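Local coordinates for protein Nrps/pks (PDB 4OPE) that probably catalyses decarboxylative Claisen condensation, extending the growing polyketide chain as a ketosynthase domain of the AT-less type I synthase that makes oxazolomycin, at residues A15-K20 and F98-W103; A109-A114 and A245-R250; S178-L183 and A359-V364. One frame throughout, in Å; residues are numbered along the deposited sequence.

Contact 1. Residues A15-K20 and F98-W103; sequences AGRYPK and FLQTVW
Strand residues A15 and R17 lie against helix residues Q100 and T101, and the two backbones come nearest at A15 and T101, whose CA atoms are 6.2 Å apart. The methyl of A15 points at the helix and sits 3.9 Å (CB) from the backbone carbonyl oxygen of T101. In return T101 sends its own methyl to the strand. With CG2 anti to the backbone N, this methyl reaches to 4.1 Å from A15 O, while the same rotation (chi1 -64°) leaves OG1 beside its own backbone N, where it hydrogen-bonds to I97 O one helical turn back and to S243 OG on strand 242-250. The contact lies where helix 93-108 packs on the mixed sheet of the thiolase-like ketosynthase fold, in which A15 and R17 are joined by backbone hydrogen bonds to A245 and S243. R17 starts off alongside the helix, and with a bend at chi3 (64°) its guanidinium comes nearer, NH1 lying 4.4 Å from Q100 OE1, too far for a hydrogen bond and oblique to the guanidinium plane. The guanidinium is held instead by D72, whose carbonyl oxygen accepts a bond from NH2. D22 adds a long, weak ion pair at NE.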
# COMPACT_ATOMS: atom_id res chain seq x y z
N ALA A 15 1.37 -10.03 -17.82
CA ALA A 15 1.29 -9.03 -18.85
C ALA A 15 2.06 -7.79 -18.45
O ALA A 15 2.29 -7.55 -17.27
CB ALA A 15 -0.16 -8.72 -19.11
N GLY A 16 2.49 -7.00 -19.42
CA GLY A 16 3.36 -5.86 -19.17
C GLY A 16 3.74 -5.02 -20.38
O GLY A 16 3.75 -5.51 -21.49
N ARG A 17 4.03 -3.74 -20.16
CA ARG A 17 4.72 -2.92 -21.14
C ARG A 17 5.95 -2.38 -20.50
O ARG A 17 5.90 -1.91 -19.37
CB ARG A 17 3.87 -1.75 -21.55
CG ARG A 17 2.55 -2.16 -22.14
CD ARG A 17 1.59 -0.99 -22.20
NE ARG A 17 2.09 0.03 -23.11
CZ ARG A 17 1.54 1.23 -23.26
NH1 ARG A 17 0.47 1.56 -22.56
NH2 ARG A 17 2.08 2.10 -24.10
N TYR A 18 7.04 -2.40 -21.24
CA TYR A 18 8.31 -1.87 -20.78
C TYR A 18 8.94 -1.07 -21.93
O TYR A 18 8.37 -1.01 -23.03
CB TYR A 18 9.17 -3.04 -20.31
CG TYR A 18 8.49 -3.80 -19.22
CD1 TYR A 18 8.35 -3.26 -17.95
CD2 TYR A 18 7.92 -5.03 -19.44
CE1 TYR A 18 7.71 -3.94 -16.93
CE2 TYR A 18 7.26 -5.73 -18.43
CZ TYR A 18 7.15 -5.17 -17.17
OH TYR A 18 6.51 -5.84 -16.16
N PRO A 19 10.08 -0.40 -21.67
CA PRO A 19 10.69 0.40 -22.69
C PRO A 19 10.95 -0.38 -23.97
O PRO A 19 11.60 -1.44 -23.92
CB PRO A 19 11.98 0.83 -22.04
CG PRO A 19 11.60 0.98 -20.63
CD PRO A 19 10.74 -0.21 -20.38
N LYS A 20 10.42 0.14 -25.09
CA LYS A 20 10.55 -0.46 -26.39
C LYS A 20 9.86 -1.81 -26.49
O LYS A 20 10.16 -2.63 -27.36
CB LYS A 20 12.05 -0.57 -26.75
CG LYS A 20 12.72 0.78 -26.79
CD LYS A 20 14.02 0.68 -27.56
CE LYS A 20 14.68 2.04 -27.68
NZ LYS A 20 13.83 3.01 -28.43
N PHE A 98 -2.58 0.77 -16.21
CA PHE A 98 -2.78 -0.42 -15.43
C PHE A 98 -4.12 -1.12 -15.74
O PHE A 98 -4.23 -2.34 -15.66
CB PHE A 98 -2.66 -0.09 -13.95
CG PHE A 98 -2.52 -1.28 -13.09
CD1 PHE A 98 -1.44 -2.12 -13.23
CD2 PHE A 98 -3.44 -1.57 -12.16
CE1 PHE A 98 -1.29 -3.25 -12.44
CE2 PHE A 98 -3.30 -2.71 -11.36
CZ PHE A 98 -2.23 -3.55 -11.51
N LEU A 99 -5.13 -0.36 -16.11
CA LEU A 99 -6.38 -0.96 -16.51
C LEU A 99 -6.20 -1.81 -17.75
O LEU A 99 -6.66 -2.97 -17.82
CB LEU A 99 -7.40 0.10 -16.80
CG LEU A 99 -8.27 0.55 -15.66
CD1 LEU A 99 -8.97 1.80 -16.14
CD2 LEU A 99 -9.29 -0.51 -15.27
N GLN A 100 -5.51 -1.27 -18.75
CA GLN A 100 -5.24 -2.06 -19.93
C GLN A 100 -4.36 -3.27 -19.61
O GLN A 100 -4.61 -4.36 -20.13
CB GLN A 100 -4.68 -1.19 -21.05
CG GLN A 100 -5.64 -0.04 -21.41
CD GLN A 100 -5.07 0.90 -22.49
OE1 GLN A 100 -3.89 1.02 -22.62
NE2 GLN A 100 -5.93 1.59 -23.23
N THR A 101 -3.38 -3.10 -18.73
CA THR A 101 -2.54 -4.20 -18.32
C THR A 101 -3.35 -5.31 -17.70
O THR A 101 -3.21 -6.47 -18.04
CB THR A 101 -1.50 -3.70 -17.32
OG1 THR A 101 -0.65 -2.76 -17.99
CG2 THR A 101 -0.68 -4.83 -16.73
N VAL A 102 -4.27 -4.97 -16.82
CA VAL A 102 -5.07 -6.04 -16.21
C VAL A 102 -5.91 -6.76 -17.23
O VAL A 102 -6.03 -7.99 -17.21
CB VAL A 102 -5.91 -5.54 -15.04
CG1 VAL A 102 -6.76 -6.67 -14.49
CG2 VAL A 102 -4.97 -5.04 -13.95
N TRP A 103 -6.48 -6.00 -18.16
CA TRP A 103 -7.23 -6.61 -19.25
C TRP A 103 -6.33 -7.62 -19.98
O TRP A 103 -6.74 -8.77 -20.21
CB TRP A 103 -7.74 -5.59 -20.27
CG TRP A 103 -8.63 -6.25 -21.26
CD1 TRP A 103 -8.29 -6.80 -22.46
CD2 TRP A 103 -10.04 -6.48 -21.10
NE1 TRP A 103 -9.40 -7.35 -23.08
CE2 TRP A 103 -10.49 -7.18 -22.26
CE3 TRP A 103 -10.96 -6.16 -20.11
CZ2 TRP A 103 -11.81 -7.59 -22.43
CZ3 TRP A 103 -12.29 -6.54 -20.28
CH2 TRP A 103 -12.70 -7.25 -21.43

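Contact 2. Residues A109-A114 and A245-R250; sequences AGTSRA and AVLLKR
A109 and L247 meet methyl to methyl, A109 CB lying 3.8 Å from L247 CD2, where the turn that ends helix 93-108 passes over strand 242-250. The turn is a Schellman motif: G110 is the first residue to leave helical angles, and its positive phi (64°) takes the chain out of the helix while two bonds run back into the last turn. Past it, T111 brings CG2 to 4.3 Å from L247 CD2, so the same leucine methyl lies near A109 and, more loosely, T111. L247 has CG anti to its backbone N (chi1 -172°), which carries the branch away from the strand toward the turn. Around this apolar patch, L105 of helix 93-108 also packs on L247, L106 of that helix touches T111, and V12, V197 and V199 from the flanking strands 9-17 and 197-204 pack against L247. The strand itself is fixed in the sheet by backbone hydrogen bonds of L247 with V12 and G13, and of V246 and L248 with A200 and A198. Beyond the turn the chain enters the short, weakly bonded helix 113-116, with S112 at its N-cap and its side chain capping A115 N, and R113 forms a salt bridge with E492 as well as a cation-pi contact with F162. K249, two residues along the strand from L247, also faces the turn, but its ammonium connects to it through water, with a long, weak ion pair to D259 besides. The water donates to A109 O at 2.8 Å and accepts from K249 NZ at 3.0 Å.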
# COMPACT_ATOMS: atom_id res chain seq x y z
N ALA A 109 -3.76 -15.16 -19.15
CA ALA A 109 -4.17 -16.29 -18.36
C ALA A 109 -5.26 -17.16 -18.99
O ALA A 109 -5.63 -18.14 -18.35
CB ALA A 109 -4.67 -15.80 -17.00
N GLY A 110 -5.81 -16.81 -20.16
CA GLY A 110 -6.96 -17.53 -20.71
C GLY A 110 -8.29 -17.48 -19.91
O GLY A 110 -9.03 -18.44 -19.80
N THR A 111 -8.62 -16.30 -19.42
CA THR A 111 -9.78 -16.15 -18.60
C THR A 111 -10.45 -14.82 -18.89
O THR A 111 -10.12 -14.18 -19.88
CB THR A 111 -9.41 -16.30 -17.11
OG1 THR A 111 -10.60 -16.53 -16.36
CG2 THR A 111 -8.74 -15.06 -16.60
N SER A 112 -11.37 -14.42 -18.01
CA SER A 112 -12.21 -13.26 -18.21
C SER A 112 -12.88 -12.84 -16.91
O SER A 112 -12.96 -13.63 -15.96
CB SER A 112 -13.33 -13.62 -19.20
OG SER A 112 -14.05 -14.76 -18.72
N ARG A 113 -13.37 -11.60 -16.88
CA ARG A 113 -14.23 -11.12 -15.80
C ARG A 113 -15.25 -12.16 -15.40
O ARG A 113 -15.38 -12.54 -14.21
CB ARG A 113 -15.00 -9.90 -16.24
CG ARG A 113 -14.11 -8.71 -16.39
CD ARG A 113 -14.83 -7.38 -16.63
NE ARG A 113 -15.40 -7.29 -17.96
CZ ARG A 113 -16.06 -6.23 -18.40
NH1 ARG A 113 -16.23 -5.19 -17.63
NH2 ARG A 113 -16.53 -6.23 -19.61
N ALA A 114 -16.00 -12.62 -16.41
CA ALA A 114 -17.10 -13.58 -16.17
C ALA A 114 -16.63 -14.94 -15.66
O ALA A 114 -17.24 -15.50 -14.80
CB ALA A 114 -17.96 -13.75 -17.42
N ALA A 245 1.67 -6.99 -14.44
CA ALA A 245 0.85 -7.71 -13.49
C ALA A 245 0.92 -9.20 -13.76
O ALA A 245 1.10 -9.63 -14.90
CB ALA A 245 -0.58 -7.22 -13.60
N VAL A 246 0.77 -9.97 -12.69
CA VAL A 246 0.66 -11.39 -12.78
C VAL A 246 -0.65 -11.79 -12.13
O VAL A 246 -1.24 -11.05 -11.31
CB VAL A 246 1.81 -12.08 -12.03
CG1 VAL A 246 3.15 -11.80 -12.69
CG2 VAL A 246 1.88 -11.66 -10.58
N LEU A 247 -1.10 -13.00 -12.45
CA LEU A 247 -2.38 -13.50 -11.89
C LEU A 247 -2.09 -14.74 -11.09
O LEU A 247 -1.43 -15.65 -11.59
CB LEU A 247 -3.41 -13.80 -13.00
CG LEU A 247 -4.82 -14.14 -12.47
CD1 LEU A 247 -5.48 -12.96 -11.83
CD2 LEU A 247 -5.71 -14.60 -13.58
N LEU A 248 -2.59 -14.75 -9.87
CA LEU A 248 -2.23 -15.76 -8.88
C LEU A 248 -3.42 -16.63 -8.46
O LEU A 248 -4.57 -16.20 -8.47
CB LEU A 248 -1.65 -15.07 -7.66
CG LEU A 248 -0.45 -14.15 -7.94
CD1 LEU A 248 -0.26 -13.15 -6.81
CD2 LEU A 248 0.81 -14.99 -8.11
N LYS A 249 -3.11 -17.86 -8.07
CA LYS A 249 -4.10 -18.93 -7.87
C LYS A 249 -3.48 -20.02 -7.00
O LYS A 249 -2.27 -20.21 -7.05
CB LYS A 249 -4.40 -19.59 -9.22
CG LYS A 249 -5.84 -19.78 -9.62
CD LYS A 249 -5.97 -19.65 -11.12
CE LYS A 249 -7.42 -19.59 -11.59
NZ LYS A 249 -7.55 -18.73 -12.82
N ARG A 250 -4.28 -20.74 -6.22
CA ARG A 250 -3.83 -22.00 -5.63
C ARG A 250 -3.55 -23.03 -6.70
O ARG A 250 -4.32 -23.12 -7.67
CB ARG A 250 -4.87 -22.56 -4.69
CG ARG A 250 -4.92 -21.84 -3.38
CD ARG A 250 -5.87 -22.53 -2.46
NE ARG A 250 -6.21 -21.76 -1.27
CZ ARG A 250 -5.45 -21.68 -0.19
NH1 ARG A 250 -4.26 -22.28 -0.13
NH2 ARG A 250 -5.89 -20.97 0.85
O HOH W 1 -6.47 -18.55 -15.66

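Contact 3. Residues S178-L183 and A359-V364; sequences SSLTAL and AALTKV
L183 and L361 both carry CG anti to the backbone N (chi1 -179° and 175°), which extends each side chain away from its own helix and toward the other. Their ends meet through one methyl each, L183 CD2 standing 4.1 Å from L361 CD2, and the two side chains cross obliquely. L180, one turn earlier on the same helix, approaches that methyl more loosely: its CB does not point straight at the other helix, but the side-chain end comes nearer and puts CD2 4.4 Å from L361 CD2. L361 CD2 thus meets two leucines of helix 178-192; the closest CA atoms, of L180 and L361, are 8.5 Å apart, so the leucine side chains span the interface. The contact is wholly apolar. Strand 427-434 fills in around it, with V431 touching both L180 and L183 and L433 touching L361, and A421 of strand 416-422 also packs on L180. Polar groups nearby have partners of their own, as where S179 OG hydrogen-bonds to the carbonyl oxygen of S354. Packed side chain to side chain between layers of sheet, buried helices 178-192 of the N-terminal half and 356-370 of the C-terminal half belong to the central helical layer of the thiolase fold.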
# COMPACT_ATOMS: atom_id res chain seq x y z
N SER A 178 8.08 -2.20 -4.44
CA SER A 178 6.64 -2.22 -4.42
C SER A 178 5.97 -3.40 -5.13
O SER A 178 5.10 -4.06 -4.55
CB SER A 178 6.16 -0.89 -5.00
OG SER A 178 6.42 0.15 -4.08
N SER A 179 6.37 -3.69 -6.35
CA SER A 179 5.82 -4.85 -7.07
C SER A 179 5.95 -6.17 -6.34
O SER A 179 5.00 -6.97 -6.35
CB SER A 179 6.49 -5.01 -8.44
OG SER A 179 6.10 -3.94 -9.31
N LEU A 180 7.11 -6.45 -5.76
CA LEU A 180 7.28 -7.69 -5.01
C LEU A 180 6.60 -7.60 -3.66
O LEU A 180 6.18 -8.59 -3.11
CB LEU A 180 8.74 -8.06 -4.83
CG LEU A 180 9.55 -8.20 -6.10
CD1 LEU A 180 10.88 -8.85 -5.79
CD2 LEU A 180 8.85 -9.00 -7.19
N THR A 181 6.51 -6.42 -3.09
CA THR A 181 5.77 -6.32 -1.86
C THR A 181 4.31 -6.72 -2.13
O THR A 181 3.67 -7.43 -1.34
CB THR A 181 5.83 -4.91 -1.27
OG1 THR A 181 7.14 -4.64 -0.82
CG2 THR A 181 4.98 -4.84 -0.11
N ALA A 182 3.78 -6.25 -3.27
CA ALA A 182 2.45 -6.59 -3.64
C ALA A 182 2.30 -8.10 -3.91
O ALA A 182 1.33 -8.76 -3.45
CB ALA A 182 2.03 -5.75 -4.84
N LEU A 183 3.24 -8.67 -4.64
CA LEU A 183 3.21 -10.09 -4.84
C LEU A 183 3.09 -10.79 -3.52
O LEU A 183 2.39 -11.78 -3.42
CB LEU A 183 4.46 -10.61 -5.54
CG LEU A 183 4.51 -12.11 -5.81
CD1 LEU A 183 3.38 -12.59 -6.67
CD2 LEU A 183 5.78 -12.39 -6.55
N ALA A 359 9.14 -6.04 -13.95
CA ALA A 359 10.10 -6.28 -15.06
C ALA A 359 10.96 -7.49 -14.72
O ALA A 359 11.23 -8.35 -15.57
CB ALA A 359 10.99 -5.07 -15.30
N ALA A 360 11.40 -7.54 -13.47
CA ALA A 360 12.36 -8.53 -13.04
C ALA A 360 11.69 -9.92 -13.10
O ALA A 360 12.22 -10.91 -13.63
CB ALA A 360 12.85 -8.22 -11.64
N LEU A 361 10.49 -9.97 -12.54
CA LEU A 361 9.74 -11.17 -12.40
C LEU A 361 9.34 -11.69 -13.76
O LEU A 361 9.37 -12.88 -14.03
CB LEU A 361 8.55 -10.79 -11.61
CG LEU A 361 7.43 -11.71 -11.31
CD1 LEU A 361 8.05 -12.91 -10.66
CD2 LEU A 361 6.53 -10.99 -10.31
N THR A 362 8.95 -10.78 -14.65
CA THR A 362 8.53 -11.13 -15.98
C THR A 362 9.71 -11.69 -16.73
O THR A 362 9.61 -12.71 -17.43
CB THR A 362 7.96 -9.91 -16.70
OG1 THR A 362 6.81 -9.44 -16.00
CG2 THR A 362 7.52 -10.25 -18.11
N LYS A 363 10.87 -11.08 -16.56
CA LYS A 363 12.06 -11.61 -17.20
C LYS A 363 12.32 -13.04 -16.80
O LYS A 363 12.68 -13.82 -17.61
CB LYS A 363 13.25 -10.77 -16.84
CG LYS A 363 14.51 -11.21 -17.54
CD LYS A 363 15.66 -10.99 -16.57
CE LYS A 363 16.95 -10.78 -17.30
NZ LYS A 363 18.08 -10.76 -16.31
N VAL A 364 12.15 -13.38 -15.55
CA VAL A 364 12.35 -14.76 -15.12
C VAL A 364 11.29 -15.72 -15.72
O VAL A 364 11.61 -16.81 -16.22
CB VAL A 364 12.31 -14.84 -13.60
CG1 VAL A 364 12.27 -16.29 -13.12
CG2 VAL A 364 13.52 -14.12 -13.06

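Overall arrangement
All three contacts are buried and lack a direct hydrogen bond between their segments. Contacts 1 and 2 both place helix 93-108 or the turn after it against the same sheet, on neighbouring strands 9-17 and 242-250, and W103 of one packs on R113 of the other. Contact 3 instead joins two helices, and V246 and L248 of strand 242-250 pack on its leucines, while Y18 of 15-20 reaches A359 and T362. The centre of contact 1 is about 6 Å from the centre of the chain, that of contact 3 about 8 Å and that of contact 2 about 13 Å. Their chemistry differs with the elements joined: methyls against carbonyl oxygens, with an arginine near a glutamine, in contact 1, methyls plus a water-bridged lysine in contact 2, leucines alone in contact 3.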